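AxyAgu115A (Amphibacillus xylanus NBRC 15112, PDB 6NPS) is a family GH115 alpha-glucuronidase that probably hydrolyses glucuronic acid side groups from xylans such as arabinoglucuronoxylan. Local coordinates at residues Y865-S869 against N912-T916; K515-N519 against G822-T826; H387-R391 against K430-Q434; G792-A798 against L941-Y947. The protein carries 3 engineered substitutions. All coordinates share one frame; numbering follows the deposited sequence.

Interaction 1 of 4, residues Y865-S869 against N912-T916; sequences YLQPS and NNIRT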
loop_
_atom_site.group_PDB
_atom_site.type_symbol
_atom_site.label_atom_id
_atom_site.label_comp_id
_atom_site.label_asym_id
_atom_site.label_seq_id
_atom_site.Cartn_x
_atom_site.Cartn_y
_atom_site.Cartn_z
ATOM N N TYR A 865 2.780 24.147 -15.449
ATOM C CA TYR A 865 3.037 22.822 -15.995
ATOM C C TYR A 865 3.780 23.028 -17.316
ATOM O O TYR A 865 3.247 23.656 -18.232
ATOM C CB TYR A 865 1.729 22.066 -16.226
ATOM C CG TYR A 865 1.065 21.562 -14.948
ATOM C CD1 TYR A 865 0.590 22.451 -13.984
ATOM C CD2 TYR A 865 0.901 20.194 -14.724
ATOM C CE1 TYR A 865 -0.049 21.985 -12.811
ATOM C CE2 TYR A 865 0.285 19.723 -13.577
ATOM C CZ TYR A 865 -0.197 20.623 -12.628
ATOM O OH TYR A 865 -0.794 20.151 -11.480
ATOM N N LEU A 866 5.004 22.509 -17.407
ATOM C CA LEU A 866 5.878 22.758 -18.553
ATOM C C LEU A 866 6.338 21.460 -19.193
ATOM O O LEU A 866 6.572 20.459 -18.508
ATOM C CB LEU A 866 7.136 23.548 -18.152
ATOM C CG LEU A 866 6.923 24.837 -17.388
ATOM C CD1 LEU A 866 8.233 25.301 -16.786
ATOM C CD2 LEU A 866 6.344 25.902 -18.341
ATOM N N GLN A 867 6.531 21.496 -20.502
ATOM C CA GLN A 867 7.254 20.409 -21.133
ATOM C C GLN A 867 8.636 20.294 -20.491
ATOM O O GLN A 867 9.264 21.323 -20.201
ATOM C CB GLN A 867 7.375 20.644 -22.639
ATOM C CG GLN A 867 7.318 19.355 -23.417
ATOM C CD GLN A 867 8.683 18.722 -23.604
ATOM O OE1 GLN A 867 8.805 17.499 -23.644
ATOM N NE2 GLN A 867 9.715 19.556 -23.737
ATOM N N PRO A 868 9.139 19.059 -20.237
ATOM C CA PRO A 868 10.455 18.919 -19.547
ATOM C C PRO A 868 11.646 19.095 -20.488
ATOM O O PRO A 868 12.391 18.171 -20.822
ATOM C CB PRO A 868 10.383 17.498 -18.968
ATOM C CG PRO A 868 9.537 16.741 -19.922
ATOM C CD PRO A 868 8.467 17.755 -20.408
ATOM N N SER A 869 11.839 20.320 -20.932
ATOM C CA SER A 869 12.973 20.698 -21.757
ATOM C C SER A 869 14.229 20.893 -20.915
ATOM O O SER A 869 14.170 21.220 -19.724
ATOM C CB SER A 869 12.654 21.990 -22.506
ATOM O OG SER A 869 11.910 21.670 -23.656
ATOM N N ASN A 912 7.294 11.365 -16.119
ATOM C CA ASN A 912 5.984 12.030 -16.102
ATOM C C ASN A 912 5.706 12.853 -17.350
ATOM O O ASN A 912 4.576 13.340 -17.506
ATOM C CB ASN A 912 5.857 12.959 -14.893
ATOM C CG ASN A 912 5.803 12.207 -13.590
ATOM O OD1 ASN A 912 5.513 11.012 -13.565
ATOM N ND2 ASN A 912 6.139 12.886 -12.507
ATOM N N ASN A 913 6.708 13.064 -18.189
ATOM C CA ASN A 913 6.617 13.938 -19.359
ATOM C C ASN A 913 6.110 15.339 -19.018
ATOM O O ASN A 913 5.321 15.937 -19.766
ATOM C CB ASN A 913 5.735 13.339 -20.451
ATOM C CG ASN A 913 6.032 13.985 -21.799
ATOM O OD1 ASN A 913 7.185 14.405 -22.048
ATOM N ND2 ASN A 913 5.035 14.067 -22.663
ATOM N N ILE A 914 6.525 15.868 -17.870
ATOM C CA ILE A 914 6.046 17.176 -17.453
ATOM C C ILE A 914 6.970 17.651 -16.361
ATOM O O ILE A 914 7.540 16.847 -15.623
ATOM C CB ILE A 914 4.573 17.149 -16.956
ATOM C CG1 ILE A 914 3.977 18.561 -17.037
ATOM C CG2 ILE A 914 4.474 16.666 -15.520
ATOM C CD1 ILE A 914 3.704 19.007 -18.486
ATOM N N ARG A 915 7.188 18.957 -16.318
ATOM C CA ARG A 915 7.845 19.617 -15.211
ATOM C C ARG A 915 6.852 20.587 -14.590
ATOM O O ARG A 915 6.150 21.308 -15.309
ATOM C CB ARG A 915 9.083 20.365 -15.697
ATOM C CG ARG A 915 9.770 21.092 -14.578
ATOM C CD ARG A 915 11.257 21.216 -14.845
ATOM N NE ARG A 915 11.475 21.936 -16.080
ATOM C CZ ARG A 915 12.135 21.466 -17.131
ATOM N NH1 ARG A 915 12.678 20.250 -17.111
ATOM N NH2 ARG A 915 12.252 22.249 -18.201
ATOM N N THR A 916 6.791 20.624 -13.271
ATOM C CA THR A 916 6.023 21.663 -12.601
ATOM C C THR A 916 6.970 22.551 -11.802
ATOM O O THR A 916 8.002 22.093 -11.308
ATOM C CB THR A 916 4.925 21.080 -11.688
ATOM O OG1 THR A 916 5.522 20.286 -10.657
ATOM C CG2 THR A 916 3.970 20.223 -12.474
#
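R915 lays its guanidinium along the loop that leaves strand 858-866 and meets it with both edge and face. The edge is turned to S869 O, which accepts from NH2 of R915 at 2.7 Å on a lone pair, with a weak second bond from NH1. Over one face lie Q867 O and P868 CA. The side chain starts anti to the backbone N and bends at chi3 (59°), which swings the flat group toward the S869 carbonyl. With a leucine in its place S869 O would lose both guanidinium donors, and the loop beyond P868 would probably be freer to shift. On the other face of the sheet T916 and Y865 run side by side, and CG2 of T916 sits over the tyrosine ring, 3.9 Å from its centroid and 14° off the normal, a CH-pi contact. Next to this non-hydrogen-bonded pair, L866 and R915 form an antiparallel hydrogen-bonded one: L866 N reaches R915 O and R915 N reaches L866 O, each at 2.7 Å. This short ladder belongs to the C-terminal beta domain, and is entered from helix 904-912 through a Schellman motif with N913 as its C-prime residue. P868, centre of an inverse gamma turn, rests its ring against the N913-I914 peptide, CD 3.7 Å from N913 C. I914 extends CD1 to within 3.2 Å of L866 O, while its CG1 approaches CD2 of Y865 at 4.2 Å, obliquely to the ring. Q867 OE1 comes to 3.8 Å from N913 OD1, the amide planes 71° apart; OE1 accepts from K430 NZ.

Interaction 2 of 4, residues K515-N519 against G822-T826; sequences KIAHN and GYGKT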
loop_
_atom_site.group_PDB
_atom_site.type_symbol
_atom_site.label_atom_id
_atom_site.label_comp_id
_atom_site.label_asym_id
_atom_site.label_seq_id
_atom_site.Cartn_x
_atom_site.Cartn_y
_atom_site.Cartn_z
ATOM N N LYS A 515 -0.537 10.043 -28.711
ATOM C CA LYS A 515 -0.686 11.019 -27.632
ATOM C C LYS A 515 -0.717 10.340 -26.262
ATOM O O LYS A 515 -0.013 10.747 -25.333
ATOM C CB LYS A 515 -1.964 11.882 -27.812
ATOM C CG LYS A 515 -1.827 13.082 -26.843
ATOM C CD LYS A 515 -2.889 14.092 -26.919
ATOM C CE LYS A 515 -2.709 15.145 -25.800
ATOM N NZ LYS A 515 -1.883 16.321 -26.129
ATOM N N ILE A 516 -1.529 9.295 -26.121
ATOM C CA ILE A 516 -1.637 8.579 -24.846
ATOM C C ILE A 516 -0.326 7.852 -24.487
ATOM O O ILE A 516 0.165 7.950 -23.355
ATOM C CB ILE A 516 -2.844 7.626 -24.897
ATOM C CG1 ILE A 516 -4.141 8.451 -24.975
ATOM C CG2 ILE A 516 -2.818 6.672 -23.665
ATOM C CD1 ILE A 516 -5.220 7.698 -25.694
ATOM N N ALA A 517 0.286 7.150 -25.446
ATOM C CA ALA A 517 1.546 6.473 -25.155
ATOM C C ALA A 517 2.634 7.454 -24.741
ATOM O O ALA A 517 3.453 7.140 -23.861
ATOM C CB ALA A 517 2.053 5.659 -26.357
ATOM N N HIS A 518 2.673 8.602 -25.347
ATOM C CA HIS A 518 3.666 9.543 -25.015
ATOM C C HIS A 518 3.473 10.141 -23.659
ATOM O O HIS A 518 4.365 10.604 -23.102
ATOM C CB HIS A 518 3.945 10.502 -26.163
ATOM C CG HIS A 518 3.522 11.893 -25.916
ATOM N ND1 HIS A 518 2.221 12.234 -25.703
ATOM C CD2 HIS A 518 4.228 13.040 -25.874
ATOM C CE1 HIS A 518 2.144 13.531 -25.519
ATOM N NE2 HIS A 518 3.349 14.041 -25.619
ATOM N N ASN A 519 2.279 10.125 -23.147
ATOM C CA ASN A 519 2.013 10.655 -21.809
ATOM C C ASN A 519 2.554 9.736 -20.708
ATOM O O ASN A 519 2.890 10.220 -19.612
ATOM C CB ASN A 519 0.506 10.873 -21.606
ATOM C CG ASN A 519 0.041 12.155 -22.241
ATOM O OD1 ASN A 519 0.878 12.950 -22.679
ATOM N ND2 ASN A 519 -1.293 12.394 -22.278
ATOM N N GLY A 822 -2.450 20.350 -29.940
ATOM C CA GLY A 822 -2.278 18.959 -29.525
ATOM C C GLY A 822 -0.997 18.656 -28.786
ATOM O O GLY A 822 -0.742 17.494 -28.472
ATOM N N TYR A 823 -0.194 19.661 -28.466
ATOM C CA TYR A 823 1.090 19.416 -27.832
ATOM C C TYR A 823 0.894 19.052 -26.359
ATOM O O TYR A 823 -0.097 19.437 -25.729
ATOM C CB TYR A 823 1.972 20.657 -27.990
ATOM C CG TYR A 823 3.420 20.439 -27.666
ATOM C CD1 TYR A 823 3.853 20.513 -26.363
ATOM C CD2 TYR A 823 4.367 20.162 -28.662
ATOM C CE1 TYR A 823 5.143 20.316 -26.040
ATOM C CE2 TYR A 823 5.702 19.960 -28.329
ATOM C CZ TYR A 823 6.075 20.043 -27.013
ATOM O OH TYR A 823 7.379 19.853 -26.610
ATOM N N GLY A 824 1.806 18.226 -25.831
ATOM C CA GLY A 824 1.848 18.008 -24.393
ATOM C C GLY A 824 0.862 16.971 -23.866
ATOM O O GLY A 824 0.303 16.144 -24.597
ATOM N N LYS A 825 0.635 17.042 -22.549
ATOM C CA LYS A 825 -0.161 16.028 -21.873
ATOM C C LYS A 825 -1.642 16.285 -22.025
ATOM O O LYS A 825 -2.437 15.331 -22.011
ATOM C CB LYS A 825 0.205 15.959 -20.391
ATOM C CG LYS A 825 1.623 15.399 -20.187
ATOM C CD LYS A 825 1.971 15.294 -18.710
ATOM C CE LYS A 825 1.374 14.058 -18.033
ATOM N NZ LYS A 825 1.910 13.925 -16.601
ATOM N N THR A 826 -2.032 17.550 -22.170
ATOM C CA THR A 826 -3.453 17.882 -22.236
ATOM C C THR A 826 -3.752 18.669 -23.519
ATOM O O THR A 826 -3.410 18.207 -24.616
ATOM C CB THR A 826 -3.897 18.599 -20.936
ATOM O OG1 THR A 826 -3.161 19.815 -20.733
ATOM C CG2 THR A 826 -3.663 17.675 -19.687
HETATM O O HOH W 1 4.075 16.819 -26.955
#
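The ammonium of K515 is gripped by three carbonyls of the 822-826 loop: NZ donates to G822 O at 2.9 Å, G824 O at 2.7 Å and T826 O at 2.9 Å. Three acceptors match its three protons. It lies in the carbonyl plane of T826 but well above those of G822 and G824. The chain is extended until chi4 (90°), where the last bond turns NZ in among the oxygens. A methionine here would probably leave G824 O and T826 O short of a donor and the turn freer to move, whereas G822 O would keep its bond from Y427 OH. H518 is fixed from its own helix: ND1 donates to K515 O at 2.7 Å, nearly in the ring plane. This sets the ring edge-on to the loop, with CE1 3.3 Å from G824 O. A water completes the bridge, accepting from G824 N at 2.9 Å, lying near H518 NE2 and resting over the centre of one face of the Y823 ring. N519 ND2 donates to K825 O at 3.2 Å on a lone pair, though tilted from its own amide plane, while OD1 packs on CA of K825. Other polar atoms of the loop have partners elsewhere: K825 N with E942 OE1, K825 NZ with N912 O, Y823 OH with E433 OE1. The loop connects the antiparallel strands 814-821 and 828-833, so a helix-borne lysine here fills the carbonyl-lined inside of a beta-hairpin turn, joining helix 500-519 to the C-terminal beta domain.

Interaction 3 of 4, residues H387-R391 against K430-Q434; sequences HGNLR and KIWEQ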
loop_
_atom_site.group_PDB
_atom_site.type_symbol
_atom_site.label_atom_id
_atom_site.label_comp_id
_atom_site.label_asym_id
_atom_site.label_seq_id
_atom_site.Cartn_x
_atom_site.Cartn_y
_atom_site.Cartn_z
ATOM N N HIS A 387 15.534 10.525 -24.047
ATOM C CA HIS A 387 14.090 10.478 -23.908
ATOM C C HIS A 387 13.393 11.448 -24.835
ATOM O O HIS A 387 12.198 11.688 -24.671
ATOM C CB HIS A 387 13.721 10.720 -22.457
ATOM C CG HIS A 387 14.148 9.574 -21.602
ATOM N ND1 HIS A 387 13.284 8.562 -21.237
ATOM C CD2 HIS A 387 15.368 9.231 -21.128
ATOM C CE1 HIS A 387 13.947 7.660 -20.541
ATOM N NE2 HIS A 387 15.221 8.034 -20.467
ATOM N N GLY A 388 14.112 12.005 -25.806
ATOM C CA GLY A 388 13.472 12.838 -26.796
ATOM C C GLY A 388 13.466 14.316 -26.479
ATOM O O GLY A 388 12.787 15.083 -27.188
ATOM N N ASN A 389 14.230 14.744 -25.480
ATOM C CA ASN A 389 14.395 16.151 -25.133
ATOM C C ASN A 389 15.824 16.542 -25.477
ATOM O O ASN A 389 16.765 15.915 -24.986
ATOM C CB ASN A 389 14.128 16.374 -23.647
ATOM C CG ASN A 389 12.818 15.767 -23.220
ATOM O OD1 ASN A 389 11.731 16.250 -23.629
ATOM N ND2 ASN A 389 12.887 14.703 -22.399
ATOM N N LEU A 390 15.988 17.553 -26.328
ATOM C CA LEU A 390 17.341 18.014 -26.622
ATOM C C LEU A 390 18.057 18.417 -25.341
ATOM O O LEU A 390 17.435 18.688 -24.308
ATOM C CB LEU A 390 17.332 19.209 -27.570
ATOM C CG LEU A 390 16.489 19.040 -28.840
ATOM C CD1 LEU A 390 16.684 20.248 -29.778
ATOM C CD2 LEU A 390 16.782 17.728 -29.585
ATOM N N ARG A 391 19.382 18.469 -25.438
ATOM C CA ARG A 391 20.243 19.021 -24.406
ATOM C C ARG A 391 20.763 20.375 -24.875
ATOM O O ARG A 391 19.984 21.197 -25.372
ATOM C CB ARG A 391 21.380 18.016 -24.101
ATOM C CG ARG A 391 20.825 16.672 -23.578
ATOM C CD ARG A 391 21.969 15.648 -23.345
ATOM N NE ARG A 391 22.836 16.132 -22.289
ATOM C CZ ARG A 391 23.982 15.563 -21.932
ATOM N NH1 ARG A 391 24.420 14.477 -22.567
ATOM N NH2 ARG A 391 24.697 16.091 -20.947
ATOM N N LYS A 430 5.727 16.603 -30.709
ATOM C CA LYS A 430 6.935 16.716 -29.915
ATOM C C LYS A 430 8.184 16.590 -30.786
ATOM O O LYS A 430 9.145 17.366 -30.641
ATOM C CB LYS A 430 6.922 15.634 -28.842
ATOM C CG LYS A 430 8.229 15.466 -28.055
ATOM C CD LYS A 430 8.386 16.509 -26.996
ATOM C CE LYS A 430 9.623 16.213 -26.111
ATOM N NZ LYS A 430 9.337 15.342 -24.934
ATOM N N ILE A 431 8.193 15.609 -31.685
ATOM C CA ILE A 431 9.335 15.453 -32.599
ATOM C C ILE A 431 9.532 16.713 -33.415
ATOM O O ILE A 431 10.672 17.165 -33.619
ATOM C CB ILE A 431 9.152 14.230 -33.519
ATOM C CG1 ILE A 431 9.054 12.955 -32.692
ATOM C CG2 ILE A 431 10.339 14.078 -34.481
ATOM C CD1 ILE A 431 8.527 11.763 -33.524
ATOM N N TRP A 432 8.426 17.273 -33.954
ATOM C CA TRP A 432 8.535 18.494 -34.745
ATOM C C TRP A 432 9.128 19.620 -33.907
ATOM O O TRP A 432 10.044 20.321 -34.350
ATOM C CB TRP A 432 7.165 18.894 -35.318
ATOM C CG TRP A 432 7.188 20.177 -36.077
ATOM C CD1 TRP A 432 7.344 20.317 -37.424
ATOM C CD2 TRP A 432 7.084 21.503 -35.543
ATOM N NE1 TRP A 432 7.338 21.634 -37.763
ATOM C CE2 TRP A 432 7.162 22.389 -36.632
ATOM C CE3 TRP A 432 6.915 22.025 -34.258
ATOM C CZ2 TRP A 432 7.100 23.774 -36.476
ATOM C CZ3 TRP A 432 6.851 23.408 -34.108
ATOM C CH2 TRP A 432 6.929 24.258 -35.206
ATOM N N GLU A 433 8.630 19.794 -32.675
ATOM C CA GLU A 433 9.090 20.911 -31.855
ATOM C C GLU A 433 10.576 20.776 -31.522
ATOM O O GLU A 433 11.321 21.756 -31.540
ATOM C CB GLU A 433 8.258 20.991 -30.571
ATOM C CG GLU A 433 8.564 22.200 -29.697
ATOM C CD GLU A 433 9.440 21.827 -28.496
ATOM O OE1 GLU A 433 9.475 20.622 -28.140
ATOM O OE2 GLU A 433 10.079 22.730 -27.907
ATOM N N GLN A 434 11.004 19.588 -31.143
ATOM C CA GLN A 434 12.406 19.419 -30.767
ATOM C C GLN A 434 13.317 19.503 -31.993
ATOM O O GLN A 434 14.348 20.194 -31.977
ATOM C CB GLN A 434 12.584 18.080 -30.046
ATOM C CG GLN A 434 11.872 17.980 -28.712
ATOM C CD GLN A 434 12.478 18.913 -27.689
ATOM O OE1 GLN A 434 13.636 18.795 -27.341
ATOM N NE2 GLN A 434 11.686 19.866 -27.211
HETATM O O HOH W 2 9.977 12.858 -25.790
HETATM O O HOH W 3 15.049 20.012 -24.408
#
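K430 leaves its helix with CG anti to the backbone N (chi1 171°), then folds at chi2 and again at chi4 (-89°), which brings the lysine chain roughly perpendicular to the N389 side chain. NZ donates to N389 OD1 at 2.9 Å, tilted from the amide plane, and has Q867 OE1 as a further partner. A water accepts another bond from K430 NZ and donates to H387 O. One helical turn on, Q434 bends at chi2 and presents OE1 to L390 N at 2.8 Å, in a nearly straight bond (173°). L390 and Q434 lie antiparallel alongside one another, CD1 of L390 coming to 3.2 Å from Q434 O. G388 O nestles between the two helix side chains, 3.4 Å from Q434 CG and 3.5 Å from K430 CE. In the TIM-barrel region of this GH115 enzyme, the 387-391 loop follows strand 379-383 and helix 428-440 follows strand 405-410. L390 and Q434 both touch that second strand, I431 packs on helix 458-469, and N389 meets V910 of helix 904-912.

Interaction 4 of 4, residues G792-A798 against L941-Y947; sequences GYISIEA and LEKIVIY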
loop_
_atom_site.group_PDB
_atom_site.type_symbol
_atom_site.label_atom_id
_atom_site.label_comp_id
_atom_site.label_asym_id
_atom_site.label_seq_id
_atom_site.Cartn_x
_atom_site.Cartn_y
_atom_site.Cartn_z
ATOM N N GLY A 792 -12.089 27.608 -5.226
ATOM C CA GLY A 792 -10.906 27.682 -4.391
ATOM C C GLY A 792 -9.595 27.572 -5.143
ATOM O O GLY A 792 -8.533 27.583 -4.513
ATOM N N TYR A 793 -9.630 27.460 -6.464
ATOM C CA TYR A 793 -8.398 27.424 -7.249
ATOM C C TYR A 793 -8.794 27.727 -8.677
ATOM O O TYR A 793 -9.970 27.656 -9.022
ATOM C CB TYR A 793 -7.667 26.079 -7.148
ATOM C CG TYR A 793 -8.456 24.939 -7.730
ATOM C CD1 TYR A 793 -9.417 24.268 -6.962
ATOM C CD2 TYR A 793 -8.290 24.556 -9.058
ATOM C CE1 TYR A 793 -10.156 23.225 -7.508
ATOM C CE2 TYR A 793 -9.032 23.517 -9.606
ATOM C CZ TYR A 793 -9.964 22.870 -8.830
ATOM O OH TYR A 793 -10.683 21.834 -9.373
ATOM N N ILE A 794 -7.806 28.067 -9.503
ATOM C CA ILE A 794 -8.021 28.329 -10.921
ATOM C C ILE A 794 -7.044 27.470 -11.701
ATOM O O ILE A 794 -5.883 27.338 -11.304
ATOM C CB ILE A 794 -7.800 29.814 -11.266
ATOM C CG1 ILE A 794 -8.814 30.718 -10.548
ATOM C CG2 ILE A 794 -7.836 30.032 -12.808
ATOM C CD1 ILE A 794 -8.463 32.191 -10.715
ATOM N N SER A 795 -7.513 26.881 -12.803
ATOM C CA SER A 795 -6.698 26.032 -13.652
ATOM C C SER A 795 -6.978 26.468 -15.083
ATOM O O SER A 795 -8.142 26.487 -15.513
ATOM C CB SER A 795 -7.012 24.553 -13.436
ATOM O OG SER A 795 -6.404 23.751 -14.441
ATOM N N ILE A 796 -5.909 26.807 -15.808
ATOM C CA ILE A 796 -5.958 27.507 -17.088
ATOM C C ILE A 796 -5.164 26.693 -18.094
ATOM O O ILE A 796 -3.975 26.454 -17.878
ATOM C CB ILE A 796 -5.343 28.913 -16.980
ATOM C CG1 ILE A 796 -6.123 29.781 -15.993
ATOM C CG2 ILE A 796 -5.277 29.566 -18.356
ATOM C CD1 ILE A 796 -5.403 31.058 -15.624
ATOM N N GLU A 797 -5.792 26.265 -19.188
ATOM C CA GLU A 797 -4.956 25.768 -20.276
ATOM C C GLU A 797 -4.260 26.967 -20.914
ATOM O O GLU A 797 -4.861 28.033 -21.096
ATOM C CB GLU A 797 -5.753 24.966 -21.301
ATOM C CG GLU A 797 -6.680 23.929 -20.683
ATOM C CD GLU A 797 -6.082 22.522 -20.506
ATOM O OE1 GLU A 797 -4.844 22.341 -20.428
ATOM O OE2 GLU A 797 -6.895 21.574 -20.440
ATOM N N ALA A 798 -2.963 26.807 -21.180
ATOM C CA ALA A 798 -2.121 27.943 -21.521
ATOM C C ALA A 798 -2.603 28.643 -22.787
ATOM O O ALA A 798 -2.356 29.838 -22.974
ATOM C CB ALA A 798 -0.656 27.456 -21.661
ATOM N N LEU A 941 4.734 26.009 -22.346
ATOM C CA LEU A 941 3.849 26.078 -21.197
ATOM C C LEU A 941 2.522 25.438 -21.565
ATOM O O LEU A 941 1.892 25.838 -22.557
ATOM C CB LEU A 941 3.645 27.533 -20.773
ATOM C CG LEU A 941 2.654 27.808 -19.648
ATOM C CD1 LEU A 941 3.123 27.302 -18.271
ATOM C CD2 LEU A 941 2.468 29.325 -19.575
ATOM N N GLU A 942 2.081 24.480 -20.753
ATOM C CA GLU A 942 0.867 23.717 -21.014
ATOM C C GLU A 942 -0.307 24.146 -20.147
ATOM O O GLU A 942 -1.429 24.195 -20.647
ATOM C CB GLU A 942 1.111 22.210 -20.808
ATOM C CG GLU A 942 2.139 21.672 -21.839
ATOM C CD GLU A 942 2.568 20.196 -21.660
ATOM O OE1 GLU A 942 1.749 19.344 -21.221
ATOM O OE2 GLU A 942 3.743 19.894 -22.002
ATOM N N LYS A 943 -0.082 24.428 -18.864
ATOM C CA LYS A 943 -1.181 24.690 -17.939
ATOM C C LYS A 943 -0.644 25.576 -16.824
ATOM O O LYS A 943 0.535 25.500 -16.468
ATOM C CB LYS A 943 -1.772 23.365 -17.371
ATOM C CG LYS A 943 -3.022 23.561 -16.459
ATOM C CD LYS A 943 -3.428 22.262 -15.746
ATOM C CE LYS A 943 -4.000 21.276 -16.700
ATOM N NZ LYS A 943 -4.576 20.158 -15.930
ATOM N N ILE A 944 -1.517 26.435 -16.299
ATOM C CA ILE A 944 -1.228 27.276 -15.144
ATOM C C ILE A 944 -2.284 26.972 -14.087
ATOM O O ILE A 944 -3.483 26.972 -14.389
ATOM C CB ILE A 944 -1.278 28.772 -15.500
ATOM C CG1 ILE A 944 -0.418 29.067 -16.739
ATOM C CG2 ILE A 944 -0.898 29.612 -14.301
ATOM C CD1 ILE A 944 -0.719 30.422 -17.389
ATOM N N VAL A 945 -1.855 26.788 -12.843
ATOM C CA VAL A 945 -2.773 26.579 -11.729
ATOM C C VAL A 945 -2.481 27.628 -10.667
ATOM O O VAL A 945 -1.315 27.866 -10.346
ATOM C CB VAL A 945 -2.628 25.159 -11.159
ATOM C CG1 VAL A 945 -3.582 24.977 -9.989
ATOM C CG2 VAL A 945 -2.890 24.129 -12.267
ATOM N N ILE A 946 -3.538 28.252 -10.117
ATOM C CA ILE A 946 -3.406 29.299 -9.110
ATOM C C ILE A 946 -4.294 28.943 -7.917
ATOM O O ILE A 946 -5.473 28.612 -8.091
ATOM C CB ILE A 946 -3.792 30.687 -9.683
ATOM C CG1 ILE A 946 -2.971 31.021 -10.956
ATOM C CG2 ILE A 946 -3.649 31.784 -8.620
ATOM C CD1 ILE A 946 -3.549 32.248 -11.784
ATOM N N TYR A 947 -3.747 29.038 -6.710
ATOM C CA TYR A 947 -4.492 28.635 -5.525
ATOM C C TYR A 947 -3.896 29.352 -4.330
ATOM O O TYR A 947 -2.749 29.796 -4.387
ATOM C CB TYR A 947 -4.468 27.111 -5.320
ATOM C CG TYR A 947 -3.102 26.465 -5.344
ATOM C CD1 TYR A 947 -2.538 26.037 -6.540
ATOM C CD2 TYR A 947 -2.373 26.276 -4.172
ATOM C CE1 TYR A 947 -1.288 25.425 -6.573
ATOM C CE2 TYR A 947 -1.112 25.671 -4.201
ATOM C CZ TYR A 947 -0.589 25.243 -5.399
ATOM O OH TYR A 947 0.650 24.652 -5.446
HETATM O O HOH W 4 -2.995 22.681 -22.195
#
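I794 and I796 on one strand face I946 and I944 on the other, and the four side chains form a ridged apolar surface on one side of the sheet. Each pair stands nearly CB to CB, at 4.4 Å for I794 and I946 and 4.3 Å for I796 and I944. CD1 of I796 also reaches diagonally to CD1 of I946, closing the step between the pairs. F852 and Y850 of strand 847-854 lie against this surface, consistent with the opposed layers of a beta sandwich. On the reverse side S795 is small, and the aliphatic run of K943 lies along it, CD 3.6 Å from S795 OG, with V945 beside it. At one end A798 acts as a bump, its CB lodged 3.1 Å from L941 O and 3.9 Å from L941 CG, beside the classic bulge of E942 and K943 opposite Y865. At the other end Y793 and Y947 come closest at their CB atoms, 3.8 Å apart. Their chi1 values of 64° and 51° turn the rings off to the sides, leaving CB to make the contact. The strands run antiparallel, 165° between directions, and five backbone bonds join them, from I794 N to I946 O at 2.8 Å through to A798 N and E942 O. K943 NZ, 5.0 Å from E797 OE1, bonds to the carbonyls of L958 and P960, E797 OE1 to T826 OG1 and S795 OG to P960 O. The strand pair is therefore held by main-chain bonds and isoleucine packing, while its polar side chains tie it to neighbouring loops.

In the fold
Interactions 1 and 4 share a sheet, since strands 858-866 and 940-948 are neighbours in it: Y865 bonds through its backbone to E942 and K943. Both are mostly buried and rely on main-chain ladders, though interaction 4 adds an isoleucine core and interaction 1 an arginine bonded to a loop carbonyl. Interactions 2 and 3 instead set side chains of a helix against a loop and depend on lysine and amide groups; interaction 2 is partly buried, interaction 3 wholly so. Interaction 2 joins the two family regions directly, and interactions 1 and 3 touch across them. The centre of interaction 4 lies farthest from the chain centre, about 26 Å, and interaction 4 does not touch interaction 3.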